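Nucleoside diphosphate kinase family protein (PDB 3JS9) probably catalyses, as other nucleoside diphosphate kinases do, transfer of the terminal phosphate of ATP to nucleoside diphosphates through a phosphohistidine intermediate, with magnesium as cofactor. Local coordinates at residues A[9-14]-A[82-87]. Residues are numbered along the deposited sequence; the frame is centred on the assembly and turned at random.
Sequences MERTYI and IWEGPE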
loop_
_atom_site.group_PDB
_atom_site.type_symbol
_atom_site.label_atom_id
_atom_site.label_comp_id
_atom_site.label_asym_id
_atom_site.label_seq_id
_atom_site.Cartn_x
_atom_site.Cartn_y
_atom_site.Cartn_z
ATOM N N MET A 9 -23.724 19.240 -5.334
ATOM C CA MET A 9 -23.391 18.876 -3.924
ATOM C C MET A 9 -24.339 17.823 -3.345
ATOM O O MET A 9 -25.516 18.091 -3.130
ATOM C CB MET A 9 -23.329 20.090 -3.009
ATOM C CG MET A 9 -22.878 19.727 -1.547
ATOM S SD MET A 9 -21.072 19.435 -1.300
ATOM C CE MET A 9 -20.388 20.973 -1.925
ATOM N N GLU A 10 -23.817 16.626 -3.091
ATOM C CA GLU A 10 -24.663 15.468 -2.897
ATOM C C GLU A 10 -24.198 14.675 -1.697
ATOM O O GLU A 10 -23.102 14.887 -1.181
ATOM C CB GLU A 10 -24.629 14.569 -4.157
ATOM C CG GLU A 10 -25.310 15.129 -5.408
ATOM C CD GLU A 10 -24.999 14.351 -6.701
ATOM O OE1 GLU A 10 -24.365 13.266 -6.684
ATOM O OE2 GLU A 10 -25.395 14.842 -7.770
ATOM N N ARG A 11 -25.032 13.745 -1.260
ATOM C CA ARG A 11 -24.622 12.746 -0.300
ATOM C C ARG A 11 -25.030 11.403 -0.850
ATOM O O ARG A 11 -26.151 11.271 -1.373
ATOM C CB ARG A 11 -25.332 12.958 1.022
ATOM C CG ARG A 11 -24.768 14.097 1.792
ATOM C CD ARG A 11 -25.619 14.472 2.993
ATOM N NE ARG A 11 -24.940 15.520 3.745
ATOM C CZ ARG A 11 -25.300 15.953 4.948
ATOM N NH1 ARG A 11 -26.347 15.412 5.581
ATOM N NH2 ARG A 11 -24.585 16.914 5.525
ATOM N N THR A 12 -24.160 10.400 -0.693
ATOM C CA THR A 12 -24.452 9.075 -1.175
ATOM C C THR A 12 -24.331 8.022 -0.073
ATOM O O THR A 12 -23.539 8.160 0.875
ATOM C CB THR A 12 -23.577 8.709 -2.394
ATOM O OG1 THR A 12 -24.091 7.509 -2.979
ATOM C CG2 THR A 12 -22.089 8.508 -2.021
ATOM N N TYR A 13 -25.126 6.968 -0.181
ATOM C CA TYR A 13 -25.076 5.944 0.824
ATOM C C TYR A 13 -24.178 4.827 0.304
ATOM O O TYR A 13 -24.376 4.323 -0.815
ATOM C CB TYR A 13 -26.477 5.456 1.160
ATOM C CG TYR A 13 -26.448 4.298 2.113
ATOM C CD1 TYR A 13 -26.030 4.478 3.426
ATOM C CD2 TYR A 13 -26.789 2.998 1.689
ATOM C CE1 TYR A 13 -25.948 3.399 4.312
ATOM C CE2 TYR A 13 -26.719 1.917 2.569
ATOM C CZ TYR A 13 -26.300 2.128 3.881
ATOM O OH TYR A 13 -26.217 1.070 4.767
ATOM N N ILE A 14 -23.171 4.466 1.096
ATOM C CA ILE A 14 -22.225 3.418 0.705
ATOM C C ILE A 14 -22.259 2.332 1.812
ATOM O O ILE A 14 -22.162 2.652 3.003
ATOM C CB ILE A 14 -20.743 3.992 0.513
ATOM C CG1 ILE A 14 -20.671 5.205 -0.444
ATOM C CG2 ILE A 14 -19.699 2.877 0.176
ATOM C CD1 ILE A 14 -20.911 4.967 -1.981
ATOM N N ILE A 82 -22.242 7.396 4.980
ATOM C CA ILE A 82 -22.715 8.433 4.053
ATOM C C ILE A 82 -21.516 9.326 3.756
ATOM O O ILE A 82 -20.798 9.705 4.668
ATOM C CB ILE A 82 -23.823 9.314 4.647
ATOM C CG1 ILE A 82 -25.092 8.511 4.860
ATOM C CG2 ILE A 82 -24.087 10.577 3.764
ATOM C CD1 ILE A 82 -26.223 9.353 5.547
ATOM N N TRP A 83 -21.326 9.649 2.483
ATOM C CA TRP A 83 -20.235 10.478 2.013
ATOM C C TRP A 83 -20.785 11.666 1.238
ATOM O O TRP A 83 -21.749 11.527 0.486
ATOM C CB TRP A 83 -19.305 9.656 1.122
ATOM C CG TRP A 83 -18.504 8.660 1.867
ATOM C CD1 TRP A 83 -18.841 7.356 2.128
ATOM C CD2 TRP A 83 -17.230 8.879 2.478
ATOM N NE1 TRP A 83 -17.845 6.752 2.854
ATOM C CE2 TRP A 83 -16.851 7.669 3.098
ATOM C CE3 TRP A 83 -16.374 9.986 2.572
ATOM C CZ2 TRP A 83 -15.645 7.526 3.789
ATOM C CZ3 TRP A 83 -15.172 9.845 3.265
ATOM C CH2 TRP A 83 -14.816 8.617 3.860
ATOM N N GLU A 84 -20.122 12.815 1.384
ATOM C CA GLU A 84 -20.604 14.067 0.848
ATOM C C GLU A 84 -19.629 14.680 -0.143
ATOM O O GLU A 84 -18.416 14.609 0.060
ATOM C CB GLU A 84 -20.868 15.044 2.005
ATOM C CG GLU A 84 -21.275 16.442 1.590
ATOM C CD GLU A 84 -21.661 17.297 2.767
ATOM O OE1 GLU A 84 -20.848 18.150 3.192
ATOM O OE2 GLU A 84 -22.792 17.118 3.275
ATOM N N GLY A 85 -20.151 15.303 -1.202
ATOM C CA GLY A 85 -19.306 16.083 -2.117
ATOM C C GLY A 85 -20.010 16.398 -3.431
ATOM O O GLY A 85 -21.090 15.879 -3.684
ATOM N N PRO A 86 -19.434 17.287 -4.260
ATOM C CA PRO A 86 -19.990 17.463 -5.602
ATOM C C PRO A 86 -20.006 16.113 -6.330
ATOM O O PRO A 86 -18.977 15.429 -6.399
ATOM C CB PRO A 86 -18.980 18.391 -6.282
ATOM C CG PRO A 86 -18.324 19.130 -5.175
ATOM C CD PRO A 86 -18.320 18.215 -3.989
ATOM N N GLU A 87 -21.174 15.730 -6.852
ATOM C CA GLU A 87 -21.331 14.504 -7.631
ATOM C C GLU A 87 -20.867 13.279 -6.876
ATOM O O GLU A 87 -20.344 12.313 -7.478
ATOM C CB GLU A 87 -20.580 14.627 -8.943
ATOM C CG GLU A 87 -20.925 15.930 -9.639
ATOM C CD GLU A 87 -20.979 15.768 -11.121
ATOM O OE1 GLU A 87 -21.891 15.012 -11.574
ATOM O OE2 GLU A 87 -20.124 16.390 -11.820
#
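Backbone pairing between Glu10 and Gly85, and again between Thr12 and Trp83, joins residues 9-14 to residues 82-87 as antiparallel neighbours, the two inner strands of the ferredoxin-like sheet of the nucleoside diphosphate kinase fold. Each couple exchanges two N-H···O=C bonds, among them Thr12 N to Trp83 O at 2.9 Å. In the bond from Glu10 N to Gly85 O the donor stands well above the carbonyl plane, 47° out of it, just where the second strand turns off into Pro86. Arg11-Glu84 lies between these couples and Tyr13-Ile82 beyond the second; both are non-hydrogen-bonded pairs, where CA-H groups lean on carbonyls, as Arg11 CA does on Trp83 O at 3.2 Å.

The ionic part is a single salt bridge. The Arg11 and Glu84 side chains run alongside each other, and Arg11 turns the side of its guanidinium to one carboxylate oxygen: NE lies 2.7 Å and NH2 2.9 Å from Glu84 OE2. This oxygen sits in the guanidinium plane, and the two flat groups are only 17° apart. The extended Arg11 chain, and Glu84 CG held anti to its backbone N (chi1 175°), carry both side chains along the same face and bring the charged ends together.

Apolar contacts differ on the two faces. Beside the salt bridge, Ile82 CG2 packs on Arg11 CB at 3.8 Å, and Ile82 CG1 nears the edge of the Tyr13 ring, which helix 128-138 flanks. On the face of Thr12 and Trp83, Ile14 CG1 reaches Trp83 CD1 at 3.8 Å, the side chains crossing nearly at right angles beside Phe33. Met9 bends beyond CB, which brings CE to 4.0 Å from Pro86 CD.

Two N-H groups converging on one oxygen should restrict rotation of the guanidinium and favour a charged Glu84, while the main-chain bonds set a register consistent with the position of Tyr13 close to His123, the residue predicted to carry the phosphoryl group during catalysis.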